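PDB 5LO9: cytochrome C from Marichromatium purpuratum 984, which probably oxidises thiosulfate to tetrathionate, and can run the reaction in reverse, moving electrons through a chain of covalently bound c-type hemes. Local coordinates for residues Q51-S61 with G157-A165; G388-Y398 with Q461-A472. One frame throughout, in Å; residues are numbered along the deposited sequence.

Contact 1 of 2, residues Q51-S61 with G157-A165; sequences QIERFRAGQRS and GRRHGEPMA. With HEC (heme c), chain D; PGO (S-1,2-propanediol), chain I.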
# COMPACT_ATOMS: atom_id res chain seq x y z
N GLN A 51 49.37 4.50 -15.47
CA GLN A 51 49.82 5.45 -14.46
C GLN A 51 51.29 5.79 -14.65
O GLN A 51 51.69 6.93 -14.46
CB GLN A 51 49.56 4.91 -13.04
CG GLN A 51 48.05 4.81 -12.66
CD GLN A 51 47.28 6.02 -13.10
OE1 GLN A 51 47.67 7.16 -12.81
NE2 GLN A 51 46.22 5.80 -13.87
N ILE A 52 52.13 4.80 -14.98
CA ILE A 52 53.52 5.11 -15.29
C ILE A 52 53.58 6.10 -16.45
O ILE A 52 54.34 7.07 -16.43
CB ILE A 52 54.30 3.81 -15.56
CG1 ILE A 52 54.51 3.06 -14.23
CG2 ILE A 52 55.65 4.10 -16.15
CD1 ILE A 52 54.88 1.60 -14.35
N GLU A 53 52.74 5.89 -17.45
CA GLU A 53 52.75 6.80 -18.58
C GLU A 53 52.15 8.14 -18.22
O GLU A 53 52.53 9.16 -18.83
CB GLU A 53 52.01 6.16 -19.77
CG GLU A 53 52.87 5.15 -20.53
CD GLU A 53 52.07 4.18 -21.46
OE1 GLU A 53 50.84 4.37 -21.64
OE2 GLU A 53 52.69 3.23 -22.02
N ARG A 54 51.25 8.19 -17.23
CA ARG A 54 50.74 9.49 -16.79
C ARG A 54 51.86 10.33 -16.20
O ARG A 54 51.96 11.53 -16.47
CB ARG A 54 49.64 9.35 -15.73
CG ARG A 54 48.31 8.86 -16.25
CD ARG A 54 47.12 9.56 -15.63
NE ARG A 54 45.92 8.78 -15.83
CZ ARG A 54 45.28 8.70 -16.99
NH1 ARG A 54 45.70 9.36 -18.06
NH2 ARG A 54 44.21 7.95 -17.09
N PHE A 55 52.70 9.70 -15.37
CA PHE A 55 53.86 10.37 -14.81
C PHE A 55 54.74 10.92 -15.93
O PHE A 55 55.18 12.07 -15.89
CB PHE A 55 54.66 9.39 -13.95
CG PHE A 55 54.15 9.19 -12.57
CD1 PHE A 55 54.32 10.16 -11.61
CD2 PHE A 55 53.55 7.99 -12.20
CE1 PHE A 55 53.88 9.96 -10.33
CE2 PHE A 55 53.09 7.78 -10.92
CZ PHE A 55 53.25 8.76 -9.99
N ARG A 56 54.98 10.10 -16.96
CA ARG A 56 55.85 10.47 -18.07
C ARG A 56 55.29 11.61 -18.90
O ARG A 56 56.06 12.40 -19.47
CB ARG A 56 56.10 9.23 -18.93
CG ARG A 56 56.98 8.25 -18.19
CD ARG A 56 56.82 6.88 -18.70
NE ARG A 56 57.38 6.61 -20.04
CZ ARG A 56 58.61 6.17 -20.26
NH1 ARG A 56 59.42 5.99 -19.24
NH2 ARG A 56 59.01 5.89 -21.49
N ALA A 57 53.97 11.69 -19.01
CA ALA A 57 53.25 12.70 -19.77
C ALA A 57 53.02 14.01 -19.00
O ALA A 57 52.59 15.01 -19.60
CB ALA A 57 51.91 12.11 -20.21
N GLY A 58 53.27 14.03 -17.69
CA GLY A 58 53.00 15.20 -16.90
C GLY A 58 51.61 15.32 -16.37
O GLY A 58 51.28 16.35 -15.78
N GLN A 59 50.76 14.32 -16.55
CA GLN A 59 49.46 14.32 -15.89
C GLN A 59 49.58 13.98 -14.40
O GLN A 59 48.61 14.17 -13.65
CB GLN A 59 48.58 13.33 -16.57
CG GLN A 59 48.49 13.60 -18.02
CD GLN A 59 47.71 12.51 -18.70
OE1 GLN A 59 47.83 11.33 -18.35
NE2 GLN A 59 46.89 12.89 -19.64
N ARG A 60 50.72 13.43 -13.98
CA ARG A 60 51.01 13.17 -12.58
C ARG A 60 52.44 13.58 -12.30
O ARG A 60 53.33 13.40 -13.14
CB ARG A 60 50.87 11.69 -12.25
CG ARG A 60 49.48 11.21 -12.10
CD ARG A 60 49.53 9.75 -11.73
NE ARG A 60 49.78 9.54 -10.32
CZ ARG A 60 49.60 8.38 -9.71
NH1 ARG A 60 49.15 7.34 -10.41
NH2 ARG A 60 49.85 8.26 -8.41
N SER A 61 52.66 14.14 -11.12
CA SER A 61 53.98 14.59 -10.73
C SER A 61 54.20 14.29 -9.26
O SER A 61 53.34 14.56 -8.42
CB SER A 61 54.15 16.09 -11.00
OG SER A 61 53.72 16.39 -12.33
N GLY A 157 44.39 20.39 -8.95
CA GLY A 157 44.84 20.34 -10.34
C GLY A 157 46.23 19.82 -10.56
O GLY A 157 46.69 19.79 -11.70
N ARG A 158 46.89 19.35 -9.52
CA ARG A 158 48.20 18.71 -9.62
C ARG A 158 48.10 17.25 -10.07
O ARG A 158 49.11 16.54 -10.08
CB ARG A 158 48.88 18.83 -8.24
CG ARG A 158 49.11 20.29 -7.76
CD ARG A 158 49.44 20.36 -6.29
NE ARG A 158 50.03 21.68 -5.97
CZ ARG A 158 49.44 22.70 -5.30
NH1 ARG A 158 48.20 22.64 -4.81
NH2 ARG A 158 50.14 23.81 -5.11
N ARG A 159 46.90 16.77 -10.38
CA ARG A 159 46.68 15.50 -11.06
C ARG A 159 45.51 15.65 -12.01
O ARG A 159 44.47 16.24 -11.64
CB ARG A 159 46.36 14.33 -10.12
CG ARG A 159 46.14 13.02 -10.88
CD ARG A 159 46.21 11.79 -10.03
NE ARG A 159 45.87 10.58 -10.78
CZ ARG A 159 45.87 9.35 -10.25
NH1 ARG A 159 46.20 9.16 -8.98
NH2 ARG A 159 45.53 8.30 -10.99
N HIS A 160 45.66 15.14 -13.23
CA HIS A 160 44.60 15.25 -14.21
C HIS A 160 44.78 14.15 -15.25
O HIS A 160 45.57 13.22 -15.06
CB HIS A 160 44.58 16.67 -14.80
CG HIS A 160 45.90 17.09 -15.36
ND1 HIS A 160 46.16 17.06 -16.71
CD2 HIS A 160 47.03 17.51 -14.75
CE1 HIS A 160 47.41 17.45 -16.91
NE2 HIS A 160 47.96 17.73 -15.74
N GLY A 161 44.01 14.24 -16.33
CA GLY A 161 44.16 13.36 -17.48
C GLY A 161 43.24 12.15 -17.52
O GLY A 161 43.14 11.51 -18.58
N GLU A 162 42.52 11.87 -16.44
CA GLU A 162 41.69 10.69 -16.41
C GLU A 162 40.44 10.90 -17.28
O GLU A 162 40.06 12.03 -17.57
CB GLU A 162 41.31 10.37 -14.97
CG GLU A 162 40.17 11.24 -14.32
CD GLU A 162 40.57 12.61 -13.87
OE1 GLU A 162 41.77 12.96 -13.92
OE2 GLU A 162 39.66 13.33 -13.42
N PRO A 163 39.80 9.82 -17.72
CA PRO A 163 38.64 9.95 -18.61
C PRO A 163 37.56 10.85 -18.03
O PRO A 163 37.26 10.80 -16.85
CB PRO A 163 38.13 8.50 -18.72
CG PRO A 163 39.33 7.64 -18.41
CD PRO A 163 40.14 8.41 -17.43
N MET A 164 36.98 11.67 -18.90
CA MET A 164 35.80 12.49 -18.61
C MET A 164 35.99 13.37 -17.38
O MET A 164 35.00 13.87 -16.82
CB MET A 164 34.55 11.63 -18.43
CG MET A 164 34.32 10.64 -19.56
SD MET A 164 32.85 9.57 -19.37
CE MET A 164 31.53 10.62 -20.05
N ALA A 165 37.24 13.56 -16.96
CA ALA A 165 37.58 14.42 -15.83
C ALA A 165 36.88 13.96 -14.55
O ALA A 165 36.63 14.76 -13.63
CB ALA A 165 37.21 15.87 -16.14
FE HEC D . 37.68 7.61 -8.02
CHA HEC D . 40.85 6.92 -9.29
CHB HEC D . 39.08 8.14 -4.85
CHC HEC D . 34.49 8.16 -6.69
CHD HEC D . 36.32 7.36 -11.22
NA HEC D . 39.61 7.53 -7.23
C1A HEC D . 40.72 7.24 -7.89
C2A HEC D . 41.94 7.28 -7.06
C3A HEC D . 41.42 7.67 -5.74
C4A HEC D . 39.95 7.79 -5.96
CMA HEC D . 42.23 7.87 -4.49
CAA HEC D . 43.38 7.02 -7.42
CBA HEC D . 43.69 5.55 -7.18
CGA HEC D . 45.15 5.26 -7.47
O1A HEC D . 45.51 4.06 -7.52
O2A HEC D . 45.93 6.22 -7.63
NB HEC D . 36.93 8.07 -6.12
C1B HEC D . 37.63 8.23 -5.00
C2B HEC D . 36.77 8.55 -3.82
C3B HEC D . 35.42 8.57 -4.38
C4B HEC D . 35.64 8.26 -5.81
CMB HEC D . 37.22 8.80 -2.41
CAB HEC D . 34.10 8.81 -3.71
CBB HEC D . 34.12 10.13 -3.01
NC HEC D . 35.75 7.73 -8.80
C1C HEC D . 34.63 7.93 -8.13
C2C HEC D . 33.43 7.94 -8.98
C3C HEC D . 33.95 7.72 -10.33
C4C HEC D . 35.41 7.61 -10.09
CMC HEC D . 32.02 8.15 -8.51
CAC HEC D . 33.25 7.56 -11.66
CBC HEC D . 32.10 8.48 -11.98
ND HEC D . 38.44 7.21 -9.91
C1D HEC D . 37.76 7.18 -11.04
C2D HEC D . 38.61 6.88 -12.21
C3D HEC D . 39.94 6.74 -11.67
C4D HEC D . 39.71 6.97 -10.22
CMD HEC D . 38.20 6.78 -13.63
CAD HEC D . 41.21 6.43 -12.43
CBD HEC D . 41.97 7.71 -12.79
CGD HEC D . 43.08 7.45 -13.79
O1D HEC D . 44.16 8.04 -13.57
O2D HEC D . 42.90 6.67 -14.76
C1 PGO I . 44.30 7.74 -21.65
C2 PGO I . 43.07 7.42 -20.79
C3 PGO I . 42.53 8.70 -20.11
O1 PGO I . 44.84 9.02 -21.21
O2 PGO I . 43.34 6.39 -19.79
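Propionate oxygen O1D of the heme c is gripped from both segments: R159 NH2 donates to it at 2.9 Å, R54 NE at 3.0 Å, and Q51 NE2 adds a third bond. The other oxygen of that propionate, O2D, lies in the plane of the R54 guanidinium, 3.0 Å from R54 NH2, so R54 holds both oxygens of the group. R54 is steadied in turn by Q59, whose OE1 accepts from R54 NH1 at 2.9 Å, and the backbone of G161 and E162 covers one guanidinium face. R159 gets to the heme by stretching straight out, with CG anti to the backbone N (chi1 -180°). Its NH1 then makes a nearly linear bond (173°) to O2A on the second propionate. Flat against R159 lies R60, running alongside in the same direction, guanidinium planes 9° apart and centres separated by 3.9 Å. F55 CZ sits over the opposite face of R60, while Q51 OE1 takes a bond from R60 NH1. Between the backbones, H160 N donates to Q59 O at 3.1 Å, and Q59 CA sits over one face of the H160 ring, a CH-pi contact. R60 also bonds Y146 and a propionate of the neighbouring heme, and R159 bonds Q150. The stacked arginines thus sit between propionates of two hemes, whose negative charge is likely to offset theirs and make the stack tolerable.

Contact 2 of 2, residues G388-Y398 with Q461-A472; sequences GFDRTRGAALY and QEAWDVAAYINA. With EDO (1,2-ethanediol), chain Z.
Y469 is the knob of this crossing: its side chain drops into a hollow formed by R391, G394, A395 and Y398. A395 CB rides over one face of the Y469 ring, 3.6 Å from its centroid, and the Y398 ring meets it obliquely. The close approach depends on G394 having no side chain. Here the helices come within 7.1 Å of each other, axis to axis, at a crossing angle of -95°, and the CA atoms of G394 and V466 are only 4.0 Å apart; a CB on G394 would run into D465 O and Y469 CB. Farther along, V466 spreads its two methyls, CG2 packing on L397 CB at 3.6 Å and CG1 coming to the edge of the Y398 ring. At the other end F389 fills the groove beside A468, CD1 lying 3.5 Å from A468 CB; its ring is almost parallel to that of W464 (9°) but slid well aside. Between these bumps D465 ties down the start of helix 391-401. Its OD1 accepts from D390 N at 3.0 Å and from Q461 NE2 on the opposite face of the carboxylate, and Q461 NE2 also bonds G388 O. R393, extended from CG to NE, brings NH1 to D465 OD2 at 2.8 Å, a salt bridge on the anti side. With an alanine in place of this aspartate, R393 is likely to lose its close carboxylate and D390 N its acceptor, leaving the turn before the helix free to shift. With Y398 touching the heme ligand H406, and V466 and I470 touching the heme, this is the near-perpendicular packing of N- and C-terminal helices, glycine against aromatic, of the class I cytochrome c fold.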
# COMPACT_ATOMS: atom_id res chain seq x y z
N GLY A 388 13.41 13.10 -36.35
CA GLY A 388 13.63 11.70 -36.06
C GLY A 388 14.80 11.42 -35.13
O GLY A 388 15.30 12.31 -34.43
N PHE A 389 15.25 10.17 -35.11
CA PHE A 389 16.41 9.83 -34.31
C PHE A 389 17.33 8.93 -35.11
O PHE A 389 16.88 8.04 -35.82
CB PHE A 389 16.11 9.17 -32.95
CG PHE A 389 14.83 8.40 -32.87
CD1 PHE A 389 14.74 7.14 -33.37
CD2 PHE A 389 13.74 8.92 -32.19
CE1 PHE A 389 13.56 6.41 -33.24
CE2 PHE A 389 12.56 8.22 -32.07
CZ PHE A 389 12.47 6.97 -32.60
N ASP A 390 18.62 9.21 -34.97
CA ASP A 390 19.68 8.67 -35.81
C ASP A 390 20.59 7.76 -34.99
O ASP A 390 21.42 8.24 -34.21
CB ASP A 390 20.42 9.87 -36.43
CG ASP A 390 21.70 9.50 -37.13
OD1 ASP A 390 21.91 8.31 -37.51
OD2 ASP A 390 22.48 10.46 -37.31
N ARG A 391 20.45 6.46 -35.18
CA ARG A 391 21.27 5.48 -34.47
C ARG A 391 22.74 5.58 -34.83
O ARG A 391 23.58 5.03 -34.10
CB ARG A 391 20.81 4.07 -34.78
CG ARG A 391 19.33 3.91 -34.86
CD ARG A 391 19.05 2.47 -35.09
NE ARG A 391 19.09 2.04 -36.49
CZ ARG A 391 19.76 0.97 -36.92
NH1 ARG A 391 20.48 0.21 -36.08
NH2 ARG A 391 19.71 0.66 -38.20
N THR A 392 23.08 6.20 -35.95
CA THR A 392 24.49 6.28 -36.29
C THR A 392 25.17 7.36 -35.46
O THR A 392 26.23 7.13 -34.85
CB THR A 392 24.63 6.50 -37.80
OG1 THR A 392 24.24 5.29 -38.49
CG2 THR A 392 26.06 6.93 -38.16
N ARG A 393 24.55 8.54 -35.38
CA ARG A 393 25.04 9.52 -34.43
C ARG A 393 24.99 8.96 -33.02
O ARG A 393 25.90 9.21 -32.21
CB ARG A 393 24.23 10.80 -34.56
CG ARG A 393 24.79 11.93 -33.72
CD ARG A 393 24.00 13.15 -33.95
NE ARG A 393 24.46 14.30 -33.17
CZ ARG A 393 23.73 14.94 -32.25
NH1 ARG A 393 22.49 14.55 -31.95
NH2 ARG A 393 24.23 16.01 -31.63
N GLY A 394 23.96 8.16 -32.71
CA GLY A 394 23.88 7.53 -31.40
C GLY A 394 25.07 6.63 -31.12
O GLY A 394 25.65 6.67 -30.04
N ALA A 395 25.49 5.85 -32.09
CA ALA A 395 26.62 4.98 -31.82
C ALA A 395 27.90 5.78 -31.58
O ALA A 395 28.74 5.39 -30.76
CB ALA A 395 26.78 3.99 -32.97
N ALA A 396 28.04 6.91 -32.28
CA ALA A 396 29.18 7.78 -32.02
C ALA A 396 29.14 8.29 -30.59
O ALA A 396 30.13 8.18 -29.85
CB ALA A 396 29.16 8.95 -32.98
N LEU A 397 28.00 8.87 -30.20
CA LEU A 397 27.84 9.37 -28.84
C LEU A 397 28.13 8.28 -27.80
O LEU A 397 28.86 8.52 -26.83
CB LEU A 397 26.44 9.92 -28.68
CG LEU A 397 26.19 11.23 -29.41
CD1 LEU A 397 24.71 11.41 -29.73
CD2 LEU A 397 26.66 12.39 -28.51
N TYR A 398 27.57 7.08 -27.99
CA TYR A 398 27.75 5.99 -27.03
C TYR A 398 29.22 5.65 -26.88
O TYR A 398 29.72 5.48 -25.76
CB TYR A 398 26.94 4.77 -27.46
CG TYR A 398 27.08 3.60 -26.51
CD1 TYR A 398 26.13 3.34 -25.53
CD2 TYR A 398 28.17 2.79 -26.57
CE1 TYR A 398 26.29 2.31 -24.65
CE2 TYR A 398 28.34 1.75 -25.70
CZ TYR A 398 27.41 1.52 -24.73
OH TYR A 398 27.62 0.49 -23.85
N GLN A 461 18.29 15.94 -28.10
CA GLN A 461 18.50 15.21 -29.34
C GLN A 461 19.60 14.17 -29.18
O GLN A 461 19.47 13.04 -29.67
CB GLN A 461 18.83 16.19 -30.47
CG GLN A 461 18.91 15.53 -31.85
CD GLN A 461 17.54 15.10 -32.39
OE1 GLN A 461 16.65 15.94 -32.59
NE2 GLN A 461 17.36 13.78 -32.61
N GLU A 462 20.69 14.50 -28.48
CA GLU A 462 21.72 13.50 -28.27
C GLU A 462 21.13 12.33 -27.47
O GLU A 462 21.34 11.16 -27.80
CB GLU A 462 22.94 14.11 -27.55
CG GLU A 462 23.79 15.07 -28.40
CD GLU A 462 24.75 15.98 -27.61
OE1 GLU A 462 24.80 15.96 -26.38
OE2 GLU A 462 25.42 16.81 -28.24
N ALA A 463 20.33 12.64 -26.44
CA ALA A 463 19.71 11.58 -25.67
C ALA A 463 18.83 10.71 -26.54
O ALA A 463 18.87 9.48 -26.44
CB ALA A 463 18.89 12.17 -24.52
N TRP A 464 18.02 11.33 -27.40
CA TRP A 464 17.20 10.56 -28.33
C TRP A 464 18.04 9.67 -29.24
O TRP A 464 17.69 8.51 -29.48
CB TRP A 464 16.38 11.49 -29.22
CG TRP A 464 15.18 12.11 -28.61
CD1 TRP A 464 15.04 13.40 -28.23
CD2 TRP A 464 13.94 11.47 -28.35
NE1 TRP A 464 13.78 13.61 -27.74
CE2 TRP A 464 13.08 12.44 -27.81
CE3 TRP A 464 13.46 10.16 -28.52
CZ2 TRP A 464 11.78 12.14 -27.42
CZ3 TRP A 464 12.19 9.87 -28.15
CH2 TRP A 464 11.35 10.86 -27.60
N ASP A 465 19.13 10.19 -29.79
CA ASP A 465 19.93 9.36 -30.69
C ASP A 465 20.59 8.20 -29.93
O ASP A 465 20.59 7.06 -30.43
CB ASP A 465 20.95 10.22 -31.44
CG ASP A 465 20.27 11.28 -32.36
OD1 ASP A 465 19.09 11.09 -32.74
OD2 ASP A 465 20.91 12.31 -32.69
N VAL A 466 21.14 8.44 -28.73
CA VAL A 466 21.79 7.34 -28.02
C VAL A 466 20.76 6.31 -27.59
O VAL A 466 21.05 5.11 -27.53
CB VAL A 466 22.60 7.78 -26.80
CG1 VAL A 466 23.59 6.67 -26.46
CG2 VAL A 466 23.35 8.99 -27.06
N ALA A 467 19.57 6.77 -27.21
CA ALA A 467 18.53 5.86 -26.78
C ALA A 467 18.11 4.95 -27.91
O ALA A 467 17.95 3.73 -27.73
CB ALA A 467 17.34 6.65 -26.25
N ALA A 468 17.95 5.51 -29.11
CA ALA A 468 17.62 4.69 -30.27
C ALA A 468 18.76 3.73 -30.64
O ALA A 468 18.49 2.60 -31.07
CB ALA A 468 17.24 5.58 -31.44
N TYR A 469 20.03 4.13 -30.47
CA TYR A 469 21.11 3.17 -30.72
C TYR A 469 21.04 1.99 -29.76
O TYR A 469 21.06 0.83 -30.17
CB TYR A 469 22.47 3.86 -30.63
CG TYR A 469 23.68 2.91 -30.61
CD1 TYR A 469 24.07 2.22 -31.74
CD2 TYR A 469 24.43 2.73 -29.49
CE1 TYR A 469 25.18 1.36 -31.74
CE2 TYR A 469 25.54 1.86 -29.48
CZ TYR A 469 25.90 1.19 -30.62
OH TYR A 469 26.99 0.34 -30.61
N ILE A 470 20.96 2.27 -28.46
CA ILE A 470 20.92 1.22 -27.43
C ILE A 470 19.77 0.26 -27.68
O ILE A 470 19.92 -0.97 -27.66
CB ILE A 470 20.78 1.87 -26.04
CG1 ILE A 470 22.12 2.33 -25.53
CG2 ILE A 470 20.13 0.91 -25.03
CD1 ILE A 470 22.00 3.34 -24.35
N ASN A 471 18.57 0.80 -27.84
CA ASN A 471 17.39 -0.03 -27.88
C ASN A 471 17.10 -0.59 -29.26
O ASN A 471 15.98 -1.05 -29.52
CB ASN A 471 16.20 0.77 -27.33
CG ASN A 471 16.23 0.85 -25.81
OD1 ASN A 471 16.67 -0.10 -25.13
ND2 ASN A 471 15.75 1.97 -25.25
N ALA A 472 18.07 -0.57 -30.15
CA ALA A 472 17.93 -1.24 -31.43
C ALA A 472 18.77 -2.50 -31.49
O ALA A 472 18.95 -3.06 -32.56
CB ALA A 472 18.28 -0.27 -32.55
C1 EDO Z . 27.51 15.44 -31.65
O1 EDO Z . 28.48 14.61 -32.32
C2 EDO Z . 27.71 16.94 -31.95
O2 EDO Z . 27.03 17.39 -33.15

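In the fold
From the N terminus, the chain reaches helix 45-57 within the first cytochrome c unit, runs on through the C121, C124 and H125 heme attachment, and returns after helix 144-156, where contact 1 closes a mostly helical loop and joins the first unit to the second. A long run follows, partly unmodelled, before contact 2 closes a shorter loop that carries C402, C405, H406 and M450 of another heme, joining the two ends of a single cytochrome unit. The contacts come in series, neither nested nor crossed, their centres about 31 Å apart. The two regions approach where P163 and M164 of contact 1 touch L404 in helix 403-406, which follows helix 391-401.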